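Local coordinates for SCO1/SenC family lipoprotein (PDB 4HDE), which probably acts as a membrane-tethered, thioredoxin-like copper chaperone or thiol-disulfide protein, probably in cytochrome c oxidase assembly, at residues Lys57-Leu67 and Tyr158-Ala169. Residues are numbered along the deposited sequence; the frame is centred on the assembly and turned at random.
Sequences KLQKMAKEEKL and YEDIIRDMKRLA
Leu58 fits as a knob into a hole made by Tyr158, Ile161, Ile162 and Met165. This joins two helices of the thioredoxin-like fold, 48-64 and the C-terminal 158-169. The axes of segments 57-64 and 158-169 cross at -46° and approach to 10.7 Å. The inner side is tight. Leu58 CD1 lies 3.8 Å from Ile161 CG2, and the same leucine also packs on Phe71 of strand 70-75. Met165 reaches back to Leu139 of strand 136-140, so the buried side of the contact continues into the central sheet. Ile162 CD1 comes 3.9 Å from Ala62 CA, where the small alanine lets it approach the backbone. A Schellman motif at Lys66 ends the first helix. Just beyond it, Leu67 lays CD1 3.8 Å from Met165 CB.

The Tyr158 end is packed but partly exposed. Lys57 runs across one face of the Tyr158 ring, with CD 3.7 Å from CZ in a CH-pi contact. Its CG is anti to the backbone N (chi1 -179°), which carries the chain over the ring. The selenium of Met61, a selenomethionine, makes an oblique Met-aromatic contact, SE 3.9 Å from Tyr158 CG. The solvent side is looser and polar. There the extended Lys166 forms a salt bridge with exposed Glu65: NZ sits 3.1 Å from OE1, above the carboxylate plane.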
ATOM      1  N   LYS A  57      -8.531  -9.417  -0.743  1.00 12.73           N
ATOM      2  CA  LYS A  57      -8.586 -10.679  -1.476  1.00 12.70           C
ATOM      3  C   LYS A  57      -7.164 -11.188  -1.698  1.00 13.53           C
ATOM      4  O   LYS A  57      -6.886 -12.375  -1.498  1.00 13.96           O
ATOM      5  CB  LYS A  57      -9.313 -10.502  -2.805  1.00 13.37           C
ATOM      6  CG  LYS A  57      -9.415 -11.796  -3.606  1.00 16.61           C
ATOM      7  CD  LYS A  57     -10.437 -11.695  -4.733  1.00 16.30           C
ATOM      8  CE  LYS A  57     -10.373 -12.915  -5.645  1.00 18.70           C
ATOM      9  NZ  LYS A  57     -10.610 -14.201  -4.929  1.00 20.84           N
ATOM     10  N   LEU A  58      -6.257 -10.290  -2.066  1.00 12.77           N
ATOM     11  CA  LEU A  58      -4.855 -10.642  -2.242  1.00 12.87           C
ATOM     12  C   LEU A  58      -4.247 -11.144  -0.937  1.00 13.18           C
ATOM     13  O   LEU A  58      -3.488 -12.109  -0.938  1.00 12.80           O
ATOM     14  CB  LEU A  58      -4.074  -9.437  -2.773  1.00 13.31           C
ATOM     15  CG  LEU A  58      -2.583  -9.640  -3.033  1.00 12.93           C
ATOM     16  CD1 LEU A  58      -2.350 -10.789  -3.999  1.00 15.23           C
ATOM     17  CD2 LEU A  58      -2.005  -8.355  -3.584  1.00 15.48           C
ATOM     18  N   GLN A  59      -4.572 -10.489   0.174  1.00 11.70           N
ATOM     19  CA  GLN A  59      -4.090 -10.897   1.487  1.00 11.40           C
ATOM     20  C   GLN A  59      -4.519 -12.332   1.803  1.00 12.65           C
ATOM     21  O   GLN A  59      -3.716 -13.163   2.243  1.00 13.27           O
ATOM     22  CB  GLN A  59      -4.611  -9.937   2.559  1.00 12.87           C
ATOM     23  CG  GLN A  59      -4.204 -10.299   3.978  1.00 13.15           C
ATOM     24  CD  GLN A  59      -4.899  -9.458   5.038  1.00 12.99           C
ATOM     25  OE1 GLN A  59      -6.110  -9.222   4.975  1.00 13.00           O
ATOM     26  NE2 GLN A  59      -4.145  -9.041   6.052  1.00 13.22           N
ATOM     27  N   LYS A  60      -5.793 -12.633   1.570  1.00 12.36           N
ATOM     28  CA  LYS A  60      -6.331 -13.951   1.854  1.00 13.52           C
ATOM     29  C   LYS A  60      -5.682 -15.012   0.954  1.00 13.11           C
ATOM     30  O   LYS A  60      -5.331 -16.110   1.399  1.00 14.26           O
ATOM     31  CB  LYS A  60      -7.849 -13.931   1.667  1.00 14.98           C
ATOM     32  CG  LYS A  60      -8.571 -15.134   2.213  1.00 20.20           C
ATOM     33  CD  LYS A  60     -10.070 -15.031   1.950  1.00 23.73           C
ATOM     34  CE  LYS A  60     -10.881 -15.544   3.127  1.00 41.74           C
ATOM     35  NZ  LYS A  60     -10.725 -14.663   4.319  1.00 42.48           N
HETATM   36  N   MSE A  61      -5.523 -14.684  -0.320  1.00 13.47           N
HETATM   37  CA  MSE A  61      -4.935 -15.626  -1.270  1.00 15.83           C
HETATM   38  C   MSE A  61      -3.473 -15.901  -0.941  1.00 14.48           C
HETATM   39  O   MSE A  61      -3.007 -17.041  -1.046  1.00 14.58           O
HETATM   40  CB  MSE A  61      -5.089 -15.100  -2.697  1.00 15.80           C
HETATM   41  CG  MSE A  61      -6.532 -15.104  -3.191  1.00 14.82           C
HETATM   42 SE   MSE A  61      -6.763 -14.326  -4.959  0.64 19.71          SE
HETATM   43  CE  MSE A  61      -5.976 -15.751  -6.046  1.00 23.26           C
ATOM     44  N   ALA A  62      -2.748 -14.865  -0.543  1.00 13.66           N
ATOM     45  CA  ALA A  62      -1.344 -15.044  -0.188  1.00 13.78           C
ATOM     46  C   ALA A  62      -1.207 -15.944   1.032  1.00 13.74           C
ATOM     47  O   ALA A  62      -0.337 -16.822   1.068  1.00 15.02           O
ATOM     48  CB  ALA A  62      -0.671 -13.692   0.048  1.00 14.58           C
ATOM     49  N   LYS A  63      -2.060 -15.735   2.030  1.00 13.46           N
ATOM     50  CA  LYS A  63      -2.037 -16.562   3.229  1.00 15.37           C
ATOM     51  C   LYS A  63      -2.296 -18.029   2.863  1.00 15.74           C
ATOM     52  O   LYS A  63      -1.628 -18.944   3.359  1.00 15.87           O
ATOM     53  CB  LYS A  63      -3.094 -16.072   4.215  1.00 18.26           C
ATOM     54  CG  LYS A  63      -2.999 -16.727   5.568  1.00 21.43           C
ATOM     55  CD  LYS A  63      -1.766 -16.227   6.301  1.00 31.73           C
ATOM     56  CE  LYS A  63      -1.767 -16.657   7.757  1.00 40.75           C
ATOM     57  NZ  LYS A  63      -0.771 -15.877   8.547  1.00 44.88           N
ATOM     58  N   GLU A  64      -3.274 -18.264   1.994  1.00 14.57           N
ATOM     59  CA  GLU A  64      -3.582 -19.626   1.565  1.00 15.13           C
ATOM     60  C   GLU A  64      -2.387 -20.309   0.897  1.00 15.47           C
ATOM     61  O   GLU A  64      -2.169 -21.500   1.085  1.00 17.03           O
ATOM     62  CB  GLU A  64      -4.800 -19.638   0.640  1.00 16.68           C
ATOM     63  CG  GLU A  64      -5.206 -21.033   0.155  1.00 18.69           C
ATOM     64  CD  GLU A  64      -5.652 -21.959   1.278  1.00 23.24           C
ATOM     65  OE1 GLU A  64      -6.284 -21.477   2.242  1.00 30.49           O
ATOM     66  OE2 GLU A  64      -5.381 -23.177   1.189  1.00 25.88           O
ATOM     67  N   GLU A  65      -1.621 -19.540   0.132  1.00 15.97           N
ATOM     68  CA  GLU A  65      -0.420 -20.041  -0.534  1.00 16.25           C
ATOM     69  C   GLU A  65       0.785 -20.140   0.405  1.00 16.86           C
ATOM     70  O   GLU A  65       1.870 -20.535  -0.023  1.00 19.15           O
ATOM     71  CB  GLU A  65      -0.060 -19.139  -1.717  1.00 18.61           C
ATOM     72  CG  GLU A  65      -1.088 -19.122  -2.842  1.00 20.08           C
ATOM     73  CD  GLU A  65      -0.877 -20.232  -3.848  1.00 26.93           C
ATOM     74  OE1 GLU A  65      -0.074 -21.151  -3.570  1.00 24.62           O
ATOM     75  OE2 GLU A  65      -1.513 -20.185  -4.924  1.00 29.13           O
ATOM     76  N   LYS A  66       0.604 -19.764   1.667  1.00 16.45           N
ATOM     77  CA  LYS A  66       1.686 -19.781   2.660  1.00 15.66           C
ATOM     78  C   LYS A  66       2.799 -18.796   2.308  1.00 16.52           C
ATOM     79  O   LYS A  66       3.959 -18.980   2.688  1.00 18.60           O
ATOM     80  CB  LYS A  66       2.212 -21.199   2.889  1.00 22.52           C
ATOM     81  CG  LYS A  66       1.137 -22.161   3.388  1.00 23.77           C
ATOM     82  CD  LYS A  66       1.721 -23.521   3.740  1.00 29.85           C
ATOM     83  CE  LYS A  66       0.627 -24.525   4.085  1.00 29.22           C
ATOM     84  NZ  LYS A  66       1.175 -25.887   4.344  1.00 42.49           N
ATOM     85  N   LEU A  67       2.430 -17.746   1.588  1.00 14.89           N
ATOM     86  CA  LEU A  67       3.340 -16.656   1.313  1.00 14.35           C
ATOM     87  C   LEU A  67       3.327 -15.712   2.492  1.00 17.56           C
ATOM     88  O   LEU A  67       2.268 -15.346   2.999  1.00 24.69           O
ATOM     89  CB  LEU A  67       2.944 -15.918   0.035  1.00 15.70           C
ATOM     90  CG  LEU A  67       3.219 -16.706  -1.246  1.00 16.85           C
ATOM     91  CD1 LEU A  67       2.400 -16.159  -2.408  1.00 18.28           C
ATOM     92  CD2 LEU A  67       4.705 -16.721  -1.583  1.00 22.40           C
ATOM     93  N   TYR A 158      -4.621 -11.155  -9.813  1.00 14.41           N
ATOM     94  CA  TYR A 158      -4.229 -11.832  -8.578  1.00 13.86           C
ATOM     95  C   TYR A 158      -3.216 -12.940  -8.820  1.00 15.64           C
ATOM     96  O   TYR A 158      -2.254 -13.077  -8.068  1.00 15.76           O
ATOM     97  CB  TYR A 158      -5.440 -12.404  -7.852  1.00 14.20           C
ATOM     98  CG  TYR A 158      -6.421 -11.337  -7.424  1.00 14.86           C
ATOM     99  CD1 TYR A 158      -6.167 -10.537  -6.313  1.00 16.20           C
ATOM    100  CD2 TYR A 158      -7.602 -11.130  -8.126  1.00 15.02           C
ATOM    101  CE1 TYR A 158      -7.055  -9.567  -5.917  1.00 15.99           C
ATOM    102  CE2 TYR A 158      -8.495 -10.145  -7.738  1.00 17.08           C
ATOM    103  CZ  TYR A 158      -8.211  -9.374  -6.627  1.00 15.91           C
ATOM    104  OH  TYR A 158      -9.091  -8.399  -6.227  1.00 17.88           O
ATOM    105  N   GLU A 159      -3.432 -13.726  -9.867  1.00 14.35           N
ATOM    106  CA  GLU A 159      -2.540 -14.838 -10.169  1.00 15.47           C
ATOM    107  C   GLU A 159      -1.132 -14.371 -10.544  1.00 15.45           C
ATOM    108  O   GLU A 159      -0.150 -14.986 -10.133  1.00 16.10           O
ATOM    109  CB  GLU A 159      -3.143 -15.722 -11.264  1.00 17.62           C
ATOM    110  CG  GLU A 159      -4.426 -16.421 -10.852  1.00 18.94           C
ATOM    111  CD  GLU A 159      -5.665 -15.531 -10.938  1.00 19.44           C
ATOM    112  OE1 GLU A 159      -5.587 -14.426 -11.520  1.00 19.91           O
ATOM    113  OE2 GLU A 159      -6.723 -15.948 -10.424  1.00 21.06           O
ATOM    114  N   ASP A 160      -1.032 -13.292 -11.321  1.00 14.95           N
ATOM    115  CA  ASP A 160       0.261 -12.678 -11.652  1.00 15.70           C
ATOM    116  C   ASP A 160       1.000 -12.243 -10.391  1.00 14.95           C
ATOM    117  O   ASP A 160       2.201 -12.478 -10.240  1.00 15.58           O
ATOM    118  CB  ASP A 160       0.063 -11.434 -12.534  1.00 18.92           C
ATOM    119  CG  ASP A 160      -0.162 -11.757 -14.006  1.00 24.79           C
ATOM    120  OD1 ASP A 160      -0.302 -12.940 -14.362  1.00 22.68           O
ATOM    121  OD2 ASP A 160      -0.213 -10.800 -14.815  1.00 24.45           O
ATOM    122  N   ILE A 161       0.286 -11.566  -9.499  1.00 13.04           N
ATOM    123  CA  ILE A 161       0.893 -11.084  -8.263  1.00 13.52           C
ATOM    124  C   ILE A 161       1.393 -12.239  -7.403  1.00 13.05           C
ATOM    125  O   ILE A 161       2.525 -12.205  -6.917  1.00 14.70           O
ATOM    126  CB  ILE A 161      -0.078 -10.200  -7.462  1.00 13.40           C
ATOM    127  CG1 ILE A 161      -0.546  -9.021  -8.328  1.00 13.08           C
ATOM    128  CG2 ILE A 161       0.610  -9.702  -6.188  1.00 14.99           C
ATOM    129  CD1 ILE A 161      -1.631  -8.169  -7.699  1.00 14.57           C
ATOM    130  N   ILE A 162       0.566 -13.263  -7.238  1.00 13.04           N
ATOM    131  CA  ILE A 162       0.952 -14.449  -6.487  1.00 14.37           C
ATOM    132  C   ILE A 162       2.203 -15.100  -7.094  1.00 15.15           C
ATOM    133  O   ILE A 162       3.125 -15.493  -6.371  1.00 15.75           O
ATOM    134  CB  ILE A 162      -0.216 -15.458  -6.426  1.00 14.55           C
ATOM    135  CG1 ILE A 162      -1.342 -14.922  -5.538  1.00 17.77           C
ATOM    136  CG2 ILE A 162       0.262 -16.811  -5.927  1.00 16.23           C
ATOM    137  CD1 ILE A 162      -0.965 -14.803  -4.074  1.00 18.29           C
ATOM    138  N   ARG A 163       2.224 -15.231  -8.421  1.00 14.04           N
ATOM    139  CA  ARG A 163       3.372 -15.794  -9.136  1.00 15.38           C
ATOM    140  C   ARG A 163       4.642 -15.007  -8.814  1.00 14.81           C
ATOM    141  O   ARG A 163       5.698 -15.582  -8.525  1.00 15.50           O
ATOM    142  CB  ARG A 163       3.097 -15.774 -10.652  1.00 17.20           C
ATOM    143  CG  ARG A 163       4.284 -16.122 -11.555  1.00 21.21           C
ATOM    144  CD  ARG A 163       4.090 -15.551 -12.970  1.00 24.09           C
ATOM    145  NE  ARG A 163       4.037 -14.093 -12.948  1.00 23.63           N
ATOM    146  CZ  ARG A 163       3.481 -13.341 -13.893  1.00 20.68           C
ATOM    147  NH1 ARG A 163       3.474 -12.018 -13.766  1.00 21.56           N
ATOM    148  NH2 ARG A 163       2.919 -13.907 -14.957  1.00 21.61           N
ATOM    149  N   ASP A 164       4.539 -13.691  -8.888  1.00 14.64           N
ATOM    150  CA  ASP A 164       5.689 -12.834  -8.620  1.00 14.23           C
ATOM    151  C   ASP A 164       6.158 -12.925  -7.158  1.00 14.85           C
ATOM    152  O   ASP A 164       7.367 -12.927  -6.883  1.00 15.60           O
ATOM    153  CB  ASP A 164       5.378 -11.387  -9.018  1.00 14.40           C
ATOM    154  CG  ASP A 164       5.180 -11.215 -10.522  1.00 17.85           C
ATOM    155  OD1 ASP A 164       5.638 -12.068 -11.304  1.00 19.54           O
ATOM    156  OD2 ASP A 164       4.571 -10.199 -10.936  1.00 19.07           O
HETATM  157  N   MSE A 165       5.212 -12.998  -6.226  1.00 13.57           N
HETATM  158  CA  MSE A 165       5.557 -13.230  -4.827  1.00 13.13           C
HETATM  159  C   MSE A 165       6.298 -14.540  -4.647  1.00 13.81           C
HETATM  160  O   MSE A 165       7.268 -14.611  -3.886  1.00 15.40           O
HETATM  161  CB  MSE A 165       4.302 -13.239  -3.960  1.00 16.45           C
HETATM  162  CG  MSE A 165       3.672 -11.897  -3.734  1.00 16.42           C
HETATM  163 SE   MSE A 165       1.915 -12.111  -2.955  0.71 17.88          SE
HETATM  164  CE  MSE A 165       1.630 -10.273  -2.444  1.00 18.63           C
ATOM    165  N   LYS A 166       5.837 -15.589  -5.325  1.00 15.50           N
ATOM    166  CA  LYS A 166       6.503 -16.879  -5.225  1.00 17.18           C
ATOM    167  C   LYS A 166       7.932 -16.804  -5.736  1.00 16.77           C
ATOM    168  O   LYS A 166       8.828 -17.390  -5.151  1.00 19.30           O
ATOM    169  CB  LYS A 166       5.729 -17.959  -5.974  1.00 18.04           C
ATOM    170  CG  LYS A 166       4.435 -18.348  -5.293  1.00 19.58           C
ATOM    171  CD  LYS A 166       3.764 -19.495  -6.018  1.00 26.55           C
ATOM    172  CE  LYS A 166       2.513 -19.947  -5.285  1.00 29.39           C
ATOM    173  NZ  LYS A 166       1.853 -21.080  -5.983  1.00 40.34           N
ATOM    174  N   ARG A 167       8.149 -16.050  -6.809  1.00 16.65           N
ATOM    175  CA  ARG A 167       9.500 -15.883  -7.326  1.00 16.52           C
ATOM    176  C   ARG A 167      10.399 -15.184  -6.298  1.00 15.60           C
ATOM    177  O   ARG A 167      11.549 -15.581  -6.106  1.00 17.97           O
ATOM    178  CB  ARG A 167       9.488 -15.094  -8.641  1.00 17.75           C
ATOM    179  CG  ARG A 167       8.825 -15.792  -9.824  1.00 22.02           C
ATOM    180  CD  ARG A 167       9.517 -17.090 -10.204  1.00 26.47           C
ATOM    181  NE  ARG A 167       9.000 -18.223  -9.442  1.00 27.69           N
ATOM    182  CZ  ARG A 167       7.829 -18.811  -9.673  1.00 29.11           C
ATOM    183  NH1 ARG A 167       7.042 -18.376 -10.651  1.00 28.26           N
ATOM    184  NH2 ARG A 167       7.440 -19.840  -8.926  1.00 29.59           N
ATOM    185  N   LEU A 168       9.879 -14.148  -5.645  1.00 16.35           N
ATOM    186  CA  LEU A 168      10.669 -13.413  -4.657  1.00 15.59           C
ATOM    187  C   LEU A 168      10.988 -14.261  -3.432  1.00 16.36           C
ATOM    188  O   LEU A 168      12.002 -14.042  -2.766  1.00 17.47           O
ATOM    189  CB  LEU A 168       9.958 -12.133  -4.217  1.00 16.37           C
ATOM    190  CG  LEU A 168       9.806 -11.048  -5.277  1.00 14.66           C
ATOM    191  CD1 LEU A 168       9.058  -9.866  -4.701  1.00 16.53           C
ATOM    192  CD2 LEU A 168      11.166 -10.600  -5.801  1.00 18.51           C
ATOM    193  N   ALA A 169      10.143 -15.244  -3.143  1.00 16.08           N
ATOM    194  CA  ALA A 169      10.335 -16.108  -1.984  1.00 18.16           C
ATOM    195  C   ALA A 169      11.295 -17.260  -2.256  1.00 20.74           C
ATOM    196  O   ALA A 169      11.735 -17.927  -1.332  1.00 22.39           O
ATOM    197  CB  ALA A 169       8.994 -16.637  -1.498  1.00 20.51           C
TER